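Local coordinates for protein nucleotidyltransferase (Thermus thermophilus HB8, PDB 1WWP) that is of unproven function but probably acts as a helical substrate-binding partner of a nucleotidyltransferase, at residues Gln28-Thr33 / Pro104-Leu109; Gly58-Ala63 / Gly67-Glu72; Arg84-His89 / Glu93-Ala98. One frame throughout, in Å; residues are numbered along the deposited sequence.

The three contacts tie together one small all-helical chain. Interaction 1 joins helix 20-49 to helix 93-116 near the centre. Interaction 2 closes the turn between helices 56-66 and 71-86, and interaction 3 joins the end region of helix 71-86 to the start of helix 93-116. Interactions 2 and 3 sit on opposite sides of the chain's centre, with their own centres about 24 Å apart. Interactions 1 and 3 touch directly: Glu31 OE1 is hydrogen-bonded to Thr87 OG1 at 2.5 Å, and Phe30 packs on Thr87. Both also meet the second subunit. Interaction 2 does not touch interaction 1; their centres are about 17 Å apart. No substrate site is established at any of them.

Interaction 1. Residues Gln28-Thr33 / Pro104-Leu109; sequences QRFEYT and PDYARL
Just before Phe30, which meets Tyr106 across the contact, Arg29 O is gripped by two donors of Thr33. Thr33 N reaches Arg29 O at 2.9 Å as the ordinary helical bond. Thr33 OG1 gives Arg29 O a second bond of 2.7 Å. It comes from above the carbonyl plane, 38° out of it, and the two donors lie on opposite faces of that plane. This extra bond ties the threonine hydroxyl back to its own helix in a buried place.

The contact itself rests on two aromatic rings. The planes of Phe30 and Tyr106 are near parallel, at 23°, but the rings are slid apart. Their centroids are 5.4 Å apart, so there is little overlap. The closest approach is Phe30 CE1 to Tyr106 CD2 at 3.6 Å. Phe30 CZ also sits 4.0 Å from Tyr106 CD2. The CA-CB bond of Phe30 does not point at the other helix. Its ring gets there because CG is anti to the backbone N (chi1 161°), which carries CE1 and CZ across. In Tyr106 the bond from CA to CB already points toward helix 20-49.

Both rings are buried and both also pack on Met80 of helix 71-86. The hydroxyl Tyr106 OH is hydrogen-bonded to Asp83 of that same helix, so its polar end is satisfied inside the fold. The neighbouring Arg29 makes a salt bridge to Asp24 of the second subunit, which places helix 20-49 at the dimer interface.

Helices 20-49 and 93-116 run in the same general direction here, with helix 71-86 antiparallel to them. An apolar, aromatic core between such helices is characteristic of an all-alpha helical bundle, consistent with the nucleotidyltransferase substrate-binding family.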
loop_
_atom_site.group_PDB
_atom_site.type_symbol
_atom_site.label_atom_id
_atom_site.label_comp_id
_atom_site.label_asym_id
_atom_site.label_seq_id
_atom_site.Cartn_x
_atom_site.Cartn_y
_atom_site.Cartn_z
ATOM N N GLN A 28 -6.389 1.373 0.972
ATOM C CA GLN A 28 -5.571 0.650 1.931
ATOM C C GLN A 28 -6.184 -0.729 2.189
ATOM O O GLN A 28 -5.483 -1.743 2.199
ATOM C CB GLN A 28 -5.479 1.445 3.246
ATOM C CG GLN A 28 -4.917 0.662 4.433
ATOM C CD GLN A 28 -3.421 0.358 4.323
ATOM O OE1 GLN A 28 -2.849 -0.270 5.216
ATOM N NE2 GLN A 28 -2.786 0.801 3.237
ATOM N N ARG A 29 -7.494 -0.778 2.387
ATOM C CA ARG A 29 -8.161 -2.053 2.652
ATOM C C ARG A 29 -8.110 -2.970 1.455
ATOM O O ARG A 29 -8.005 -4.185 1.592
ATOM C CB ARG A 29 -9.612 -1.806 3.077
ATOM C CG ARG A 29 -9.698 -1.033 4.383
ATOM C CD ARG A 29 -11.140 -0.735 4.845
ATOM N NE ARG A 29 -11.064 -0.107 6.163
ATOM C CZ ARG A 29 -12.098 0.269 6.912
ATOM N NH1 ARG A 29 -13.348 0.089 6.495
ATOM N NH2 ARG A 29 -11.866 0.839 8.086
ATOM N N PHE A 30 -8.213 -2.397 0.267
ATOM C CA PHE A 30 -8.114 -3.211 -0.932
ATOM C C PHE A 30 -6.727 -3.893 -0.922
ATOM O O PHE A 30 -6.589 -5.077 -1.246
ATOM C CB PHE A 30 -8.256 -2.311 -2.165
ATOM C CG PHE A 30 -7.732 -2.928 -3.431
ATOM C CD1 PHE A 30 -8.267 -4.112 -3.920
ATOM C CD2 PHE A 30 -6.678 -2.328 -4.124
ATOM C CE1 PHE A 30 -7.756 -4.699 -5.086
ATOM C CE2 PHE A 30 -6.156 -2.914 -5.301
ATOM C CZ PHE A 30 -6.696 -4.096 -5.776
ATOM N N GLU A 31 -5.709 -3.134 -0.536
ATOM C CA GLU A 31 -4.352 -3.668 -0.500
ATOM C C GLU A 31 -4.248 -4.912 0.359
ATOM O O GLU A 31 -3.881 -5.981 -0.138
ATOM C CB GLU A 31 -3.377 -2.608 0.014
ATOM C CG GLU A 31 -3.085 -1.488 -0.983
ATOM C CD GLU A 31 -1.995 -0.545 -0.489
ATOM O OE1 GLU A 31 -1.407 0.181 -1.316
ATOM O OE2 GLU A 31 -1.716 -0.524 0.728
ATOM N N TYR A 32 -4.588 -4.803 1.643
ATOM C CA TYR A 32 -4.467 -5.977 2.488
ATOM C C TYR A 32 -5.473 -7.076 2.196
ATOM O O TYR A 32 -5.237 -8.232 2.535
ATOM C CB TYR A 32 -4.447 -5.599 3.981
ATOM C CG TYR A 32 -5.685 -4.986 4.599
ATOM C CD1 TYR A 32 -6.850 -5.727 4.763
ATOM C CD2 TYR A 32 -5.637 -3.692 5.143
ATOM C CE1 TYR A 32 -7.948 -5.200 5.475
ATOM C CE2 TYR A 32 -6.717 -3.158 5.851
ATOM C CZ TYR A 32 -7.866 -3.916 6.021
ATOM O OH TYR A 32 -8.906 -3.395 6.763
ATOM N N THR A 33 -6.581 -6.733 1.547
ATOM C CA THR A 33 -7.555 -7.747 1.191
ATOM C C THR A 33 -7.018 -8.537 0.001
ATOM O O THR A 33 -7.188 -9.755 -0.099
ATOM C CB THR A 33 -8.907 -7.116 0.781
ATOM O OG1 THR A 33 -9.493 -6.462 1.914
ATOM C CG2 THR A 33 -9.850 -8.197 0.237
ATOM N N PRO A 104 -15.651 -1.914 -6.367
ATOM C CA PRO A 104 -16.911 -2.653 -6.279
ATOM C C PRO A 104 -16.784 -4.054 -6.867
ATOM O O PRO A 104 -17.097 -5.048 -6.204
ATOM C CB PRO A 104 -17.873 -1.781 -7.084
ATOM C CG PRO A 104 -17.362 -0.401 -6.816
ATOM C CD PRO A 104 -15.873 -0.575 -6.951
ATOM N N ASP A 105 -16.327 -4.126 -8.116
ATOM C CA ASP A 105 -16.159 -5.406 -8.797
ATOM C C ASP A 105 -15.132 -6.295 -8.105
ATOM O O ASP A 105 -15.357 -7.492 -7.948
ATOM C CB ASP A 105 -15.738 -5.190 -10.250
ATOM C CG ASP A 105 -16.813 -4.501 -11.073
ATOM O OD1 ASP A 105 -17.230 -3.387 -10.693
ATOM O OD2 ASP A 105 -17.240 -5.073 -12.102
ATOM N N TYR A 106 -14.004 -5.717 -7.698
ATOM C CA TYR A 106 -12.974 -6.511 -7.029
ATOM C C TYR A 106 -13.554 -7.143 -5.776
ATOM O O TYR A 106 -13.363 -8.332 -5.528
ATOM C CB TYR A 106 -11.765 -5.655 -6.656
ATOM C CG TYR A 106 -11.038 -5.068 -7.831
ATOM C CD1 TYR A 106 -11.185 -5.609 -9.110
ATOM C CD2 TYR A 106 -10.173 -3.983 -7.669
ATOM C CE1 TYR A 106 -10.489 -5.083 -10.195
ATOM C CE2 TYR A 106 -9.469 -3.449 -8.756
ATOM C CZ TYR A 106 -9.637 -4.005 -10.009
ATOM O OH TYR A 106 -8.962 -3.488 -11.081
ATOM N N ALA A 107 -14.289 -6.346 -5.002
ATOM C CA ALA A 107 -14.901 -6.831 -3.775
ATOM C C ALA A 107 -15.819 -8.022 -4.064
ATOM O O ALA A 107 -15.751 -9.045 -3.384
ATOM C CB ALA A 107 -15.686 -5.705 -3.105
ATOM N N ARG A 108 -16.672 -7.897 -5.074
ATOM C CA ARG A 108 -17.588 -8.984 -5.417
ATOM C C ARG A 108 -16.827 -10.218 -5.895
ATOM O O ARG A 108 -17.086 -11.329 -5.437
ATOM C CB ARG A 108 -18.566 -8.537 -6.509
ATOM C CG ARG A 108 -19.423 -7.325 -6.146
ATOM C CD ARG A 108 -20.231 -6.837 -7.343
ATOM N NE ARG A 108 -20.809 -5.515 -7.107
ATOM C CZ ARG A 108 -21.767 -5.260 -6.220
ATOM N NH1 ARG A 108 -22.269 -6.238 -5.479
ATOM N NH2 ARG A 108 -22.219 -4.022 -6.069
ATOM N N LEU A 109 -15.889 -10.020 -6.818
ATOM C CA LEU A 109 -15.096 -11.133 -7.349
ATOM C C LEU A 109 -14.443 -11.934 -6.220
ATOM O O LEU A 109 -14.556 -13.160 -6.166
ATOM C CB LEU A 109 -14.009 -10.600 -8.288
ATOM C CG LEU A 109 -13.338 -11.501 -9.340
ATOM C CD1 LEU A 109 -11.843 -11.430 -9.149
ATOM C CD2 LEU A 109 -13.833 -12.939 -9.252
#

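Interaction 2. Residues Gly58-Ala63 / Gly67-Glu72; sequences GVIRLA and GLLRDE
Leu69 reaches back to Ile60 and Ala63 because its CG lies beside its own backbone N (chi1 -66°) and CD1 continues in an extended line. Ile60 meets it with CG2, the branch anti to the backbone N. The result is a helix end closed by a Schellman motif. Gly67 is the first residue to leave the helix. It takes the positive phi of the motif, 100°, a conformation easily reached by glycine.

The chain then folds back on the last turns of helix 56-66. Ala63 O receives Leu69 N at 3.3 Å, with the donor well above the carbonyl plane. Leu68 N lies nearer, at 2.9 Å from Ala63 O, but its N-H points poorly and the bond is weak.

Next to these bonds is a small apolar cluster. Leu69 CD1 touches Ala63 CB at 3.7 Å and Ile60 CG2 at 3.8 Å. Leu69 CG lies 3.8 Å from the same Ala63 CB. Ile60 continues the cluster onto Ala77, Leu78 and Val81 of helix 71-86, while Leu68 packs on Leu41 and Tyr44 of helix 20-49. Arg70 is the N-cap of helix 71-86, and its backbone N is hydrogen-bonded to Glu73 OE1. Beside the turn, Leu68 CB rests 3.4 Å from Ala63 O.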
loop_
_atom_site.group_PDB
_atom_site.type_symbol
_atom_site.label_atom_id
_atom_site.label_comp_id
_atom_site.label_asym_id
_atom_site.label_seq_id
_atom_site.Cartn_x
_atom_site.Cartn_y
_atom_site.Cartn_z
ATOM N N GLY A 58 0.706 -15.477 -11.459
ATOM C CA GLY A 58 0.844 -16.894 -11.739
ATOM C C GLY A 58 -0.248 -17.687 -11.059
ATOM O O GLY A 58 -0.773 -18.650 -11.609
ATOM N N VAL A 59 -0.578 -17.286 -9.839
ATOM C CA VAL A 59 -1.621 -17.977 -9.091
ATOM C C VAL A 59 -2.966 -17.778 -9.787
ATOM O O VAL A 59 -3.773 -18.693 -9.921
ATOM C CB VAL A 59 -1.697 -17.469 -7.606
ATOM C CG1 VAL A 59 -2.905 -18.082 -6.896
ATOM C CG2 VAL A 59 -0.421 -17.866 -6.880
ATOM N N ILE A 60 -3.191 -16.576 -10.283
ATOM C CA ILE A 60 -4.458 -16.321 -10.959
ATOM C C ILE A 60 -4.555 -17.204 -12.237
ATOM O O ILE A 60 -5.608 -17.806 -12.519
ATOM C CB ILE A 60 -4.602 -14.782 -11.248
ATOM C CG1 ILE A 60 -4.912 -14.062 -9.935
ATOM C CG2 ILE A 60 -5.655 -14.535 -12.291
ATOM C CD1 ILE A 60 -4.719 -12.535 -9.993
ATOM N N ARG A 61 -3.448 -17.314 -12.974
ATOM C CA ARG A 61 -3.422 -18.130 -14.200
ATOM C C ARG A 61 -3.719 -19.590 -13.870
ATOM O O ARG A 61 -4.424 -20.276 -14.596
ATOM C CB ARG A 61 -2.060 -18.037 -14.899
ATOM C CG ARG A 61 -1.616 -16.619 -15.169
ATOM C CD ARG A 61 -1.487 -16.396 -16.655
ATOM N NE ARG A 61 -1.008 -15.065 -16.985
ATOM C CZ ARG A 61 0.167 -14.570 -16.614
ATOM N NH1 ARG A 61 1.013 -15.296 -15.888
ATOM N NH2 ARG A 61 0.482 -13.337 -16.974
ATOM N N LEU A 62 -3.174 -20.089 -12.761
ATOM C CA LEU A 62 -3.435 -21.483 -12.348
ATOM C C LEU A 62 -4.891 -21.587 -11.869
ATOM O O LEU A 62 -5.572 -22.558 -12.161
ATOM C CB LEU A 62 -2.469 -21.912 -11.223
ATOM C CG LEU A 62 -0.982 -21.956 -11.630
ATOM C CD1 LEU A 62 -0.105 -22.080 -10.393
ATOM C CD2 LEU A 62 -0.737 -23.128 -12.606
ATOM N N ALA A 63 -5.372 -20.586 -11.137
ATOM C CA ALA A 63 -6.758 -20.621 -10.687
ATOM C C ALA A 63 -7.664 -20.719 -11.925
ATOM O O ALA A 63 -8.662 -21.433 -11.921
ATOM C CB ALA A 63 -7.081 -19.358 -9.884
ATOM N N GLY A 67 -10.140 -23.904 -13.212
ATOM C CA GLY A 67 -11.554 -23.600 -13.245
ATOM C C GLY A 67 -12.070 -22.735 -12.113
ATOM O O GLY A 67 -13.234 -22.332 -12.132
ATOM N N LEU A 68 -11.217 -22.444 -11.132
ATOM C CA LEU A 68 -11.607 -21.621 -9.991
ATOM C C LEU A 68 -12.019 -20.233 -10.445
ATOM O O LEU A 68 -12.750 -19.534 -9.753
ATOM C CB LEU A 68 -10.451 -21.508 -9.003
ATOM C CG LEU A 68 -10.556 -22.304 -7.705
ATOM C CD1 LEU A 68 -10.803 -23.774 -7.992
ATOM C CD2 LEU A 68 -9.267 -22.114 -6.926
ATOM N N LEU A 69 -11.530 -19.837 -11.610
ATOM C CA LEU A 69 -11.854 -18.539 -12.173
ATOM C C LEU A 69 -12.251 -18.709 -13.620
ATOM O O LEU A 69 -11.520 -19.317 -14.398
ATOM C CB LEU A 69 -10.647 -17.607 -12.141
ATOM C CG LEU A 69 -10.017 -17.100 -10.853
ATOM C CD1 LEU A 69 -8.780 -16.322 -11.232
ATOM C CD2 LEU A 69 -10.999 -16.214 -10.063
ATOM N N ARG A 70 -13.410 -18.181 -13.988
ATOM C CA ARG A 70 -13.821 -18.245 -15.376
ATOM C C ARG A 70 -12.877 -17.254 -16.044
ATOM O O ARG A 70 -12.293 -16.407 -15.362
ATOM C CB ARG A 70 -15.265 -17.786 -15.529
ATOM C CG ARG A 70 -16.271 -18.675 -14.817
ATOM C CD ARG A 70 -16.126 -20.131 -15.242
ATOM N NE ARG A 70 -17.171 -20.966 -14.659
ATOM C CZ ARG A 70 -16.997 -22.226 -14.276
ATOM N NH1 ARG A 70 -15.809 -22.810 -14.412
ATOM N NH2 ARG A 70 -18.013 -22.896 -13.754
ATOM N N ASP A 71 -12.717 -17.349 -17.358
ATOM C CA ASP A 71 -11.809 -16.447 -18.057
ATOM C C ASP A 71 -12.075 -14.979 -17.746
ATOM O O ASP A 71 -11.138 -14.215 -17.524
ATOM C CB ASP A 71 -11.868 -16.694 -19.567
ATOM C CG ASP A 71 -11.089 -17.939 -19.992
ATOM O OD1 ASP A 71 -11.177 -18.320 -21.178
ATOM O OD2 ASP A 71 -10.380 -18.535 -19.149
ATOM N N GLU A 72 -13.345 -14.581 -17.712
ATOM C CA GLU A 72 -13.679 -13.187 -17.421
ATOM C C GLU A 72 -13.255 -12.790 -16.005
ATOM O O GLU A 72 -12.734 -11.697 -15.788
ATOM C CB GLU A 72 -15.180 -12.936 -17.604
ATOM C CG GLU A 72 -15.569 -11.476 -17.396
ATOM C CD GLU A 72 -17.034 -11.198 -17.687
ATOM O OE1 GLU A 72 -17.904 -11.794 -17.013
ATOM O OE2 GLU A 72 -17.313 -10.377 -18.588
#

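Interaction 3. Residues Arg84-His89 / Glu93-Ala98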
loop_
_atom_site.group_PDB
_atom_site.type_symbol
_atom_site.label_atom_id
_atom_site.label_comp_id
_atom_site.label_asym_id
_atom_site.label_seq_id
_atom_site.Cartn_x
_atom_site.Cartn_y
_atom_site.Cartn_z
ATOM N N ARG A 84 -3.098 -2.986 -8.008
ATOM C CA ARG A 84 -2.381 -3.156 -6.762
ATOM C C ARG A 84 -0.999 -2.491 -6.899
ATOM O O ARG A 84 -0.467 -1.927 -5.947
ATOM C CB ARG A 84 -2.254 -4.651 -6.455
ATOM C CG ARG A 84 -1.428 -4.964 -5.221
ATOM C CD ARG A 84 -2.062 -4.396 -3.963
ATOM N NE ARG A 84 -1.173 -4.524 -2.817
ATOM C CZ ARG A 84 -0.247 -3.629 -2.494
ATOM N NH1 ARG A 84 -0.093 -2.536 -3.235
ATOM N NH2 ARG A 84 0.514 -3.815 -1.425
ATOM N N SER A 85 -0.425 -2.534 -8.097
ATOM C CA SER A 85 0.880 -1.915 -8.292
ATOM C C SER A 85 0.755 -0.401 -8.405
ATOM O O SER A 85 1.743 0.308 -8.349
ATOM C CB SER A 85 1.575 -2.489 -9.540
ATOM O OG SER A 85 0.848 -2.183 -10.719
ATOM N N LEU A 86 -0.464 0.111 -8.554
ATOM C CA LEU A 86 -0.640 1.555 -8.654
ATOM C C LEU A 86 -1.098 2.256 -7.365
ATOM O O LEU A 86 -1.080 3.482 -7.289
ATOM C CB LEU A 86 -1.632 1.886 -9.764
ATOM C CG LEU A 86 -1.147 1.798 -11.210
ATOM C CD1 LEU A 86 -2.333 1.884 -12.144
ATOM C CD2 LEU A 86 -0.160 2.925 -11.473
ATOM N N THR A 87 -1.489 1.492 -6.352
ATOM C CA THR A 87 -1.987 2.088 -5.112
ATOM C C THR A 87 -1.019 3.045 -4.428
ATOM O O THR A 87 -1.444 3.991 -3.745
ATOM C CB THR A 87 -2.404 1.006 -4.092
ATOM O OG1 THR A 87 -1.297 0.136 -3.847
ATOM C CG2 THR A 87 -3.586 0.195 -4.616
ATOM N N VAL A 88 0.275 2.818 -4.623
ATOM C CA VAL A 88 1.283 3.668 -4.023
ATOM C C VAL A 88 1.447 5.016 -4.738
ATOM O O VAL A 88 2.175 5.887 -4.272
ATOM C CB VAL A 88 2.659 2.939 -3.935
ATOM C CG1 VAL A 88 3.243 2.696 -5.335
ATOM C CG2 VAL A 88 3.606 3.757 -3.081
ATOM N N HIS A 89 0.755 5.195 -5.858
ATOM C CA HIS A 89 0.819 6.462 -6.590
ATOM C C HIS A 89 -0.556 7.135 -6.565
ATOM O O HIS A 89 -0.849 8.003 -7.389
ATOM C CB HIS A 89 1.258 6.226 -8.048
ATOM C CG HIS A 89 2.607 5.583 -8.173
ATOM N ND1 HIS A 89 2.773 4.240 -8.431
ATOM C CD2 HIS A 89 3.856 6.095 -8.034
ATOM C CE1 HIS A 89 4.062 3.947 -8.446
ATOM N NE2 HIS A 89 4.741 5.057 -8.207
ATOM N N GLU A 93 -5.540 12.447 -7.314
ATOM C CA GLU A 93 -6.982 12.238 -7.259
ATOM C C GLU A 93 -7.479 11.426 -8.444
ATOM O O GLU A 93 -8.331 10.553 -8.287
ATOM C CB GLU A 93 -7.726 13.569 -7.208
ATOM C CG GLU A 93 -7.718 14.224 -5.846
ATOM C CD GLU A 93 -8.875 15.184 -5.678
ATOM O OE1 GLU A 93 -8.919 16.195 -6.411
ATOM O OE2 GLU A 93 -9.745 14.919 -4.818
ATOM N N PRO A 94 -6.962 11.711 -9.652
ATOM C CA PRO A 94 -7.406 10.948 -10.821
ATOM C C PRO A 94 -7.280 9.449 -10.541
ATOM O O PRO A 94 -8.282 8.738 -10.436
ATOM C CB PRO A 94 -6.448 11.414 -11.913
ATOM C CG PRO A 94 -6.207 12.835 -11.543
ATOM C CD PRO A 94 -6.000 12.756 -10.048
ATOM N N LEU A 95 -6.038 8.986 -10.411
ATOM C CA LEU A 95 -5.758 7.578 -10.142
ATOM C C LEU A 95 -6.630 7.063 -9.004
ATOM O O LEU A 95 -7.416 6.132 -9.179
ATOM C CB LEU A 95 -4.287 7.390 -9.759
ATOM C CG LEU A 95 -3.588 6.162 -10.345
ATOM C CD1 LEU A 95 -2.448 5.766 -9.430
ATOM C CD2 LEU A 95 -4.559 5.014 -10.483
ATOM N N ALA A 96 -6.473 7.682 -7.839
ATOM C CA ALA A 96 -7.226 7.311 -6.647
ATOM C C ALA A 96 -8.721 7.116 -6.938
ATOM O O ALA A 96 -9.309 6.117 -6.523
ATOM C CB ALA A 96 -7.026 8.370 -5.565
ATOM N N ARG A 97 -9.328 8.068 -7.645
ATOM C CA ARG A 97 -10.744 7.977 -7.995
ATOM C C ARG A 97 -10.962 6.833 -8.980
ATOM O O ARG A 97 -11.960 6.118 -8.895
ATOM C CB ARG A 97 -11.231 9.297 -8.609
ATOM C CG ARG A 97 -11.401 10.432 -7.598
ATOM C CD ARG A 97 -11.723 11.751 -8.293
ATOM N NE ARG A 97 -12.130 12.793 -7.355
ATOM C CZ ARG A 97 -13.277 12.784 -6.679
ATOM N NH1 ARG A 97 -14.134 11.784 -6.837
ATOM N NH2 ARG A 97 -13.570 13.778 -5.850
ATOM N N ALA A 98 -10.022 6.666 -9.910
ATOM C CA ALA A 98 -10.091 5.594 -10.908
ATOM C C ALA A 98 -9.965 4.207 -10.253
ATOM O O ALA A 98 -10.647 3.263 -10.652
ATOM C CB ALA A 98 -8.995 5.782 -11.955
#
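This is a small apolar contact at the surface, where Leu95 meets Leu86 and His89 across a helix-loop-helix connection. It sits at one end of the helical bundle, between the end region of helix 71-86 and the first turn of helix 93-116. No hydrogen bond crosses between the two segments. Leu95 carries the contact. Leu95 CD1 packs against two backbone carbonyls, 3.4 Å from Leu86 O and 3.4 Å from His89 O. Leu95 CD1 also lies 4.0 Å from Leu86 CB and 4.0 Å from His89 CB. One methyl group therefore touches the backbone and the side-chain roots of both partners.

The surface it meets is formed by the turn of residues 86-89. His89 N is hydrogen-bonded to Leu86 O at 2.9 Å, so one carbonyl serves as acceptor and as packing surface. His89 offers its CB and carbonyl to Leu95, while its ring leads away. Val88 CG1 lies over one face of that ring, 3.3 Å above the plane and toward the rim.

The turn has further ties. Thr87 O is hydrogen-bonded to Thr90 OG1 in the connecting loop, and Leu95 packs on Thr90 as well. Val88 and His89 touch Glu35 of the second subunit, so the loop also borders the dimer interface.

Leu86 and Leu95 cross at about a right angle. Leu86 CG lies beside its own backbone N (chi1 -77°), and its branches meet the other leucine only loosely. Leu86 CD1 comes within 4.2 Å of Leu95 CD2.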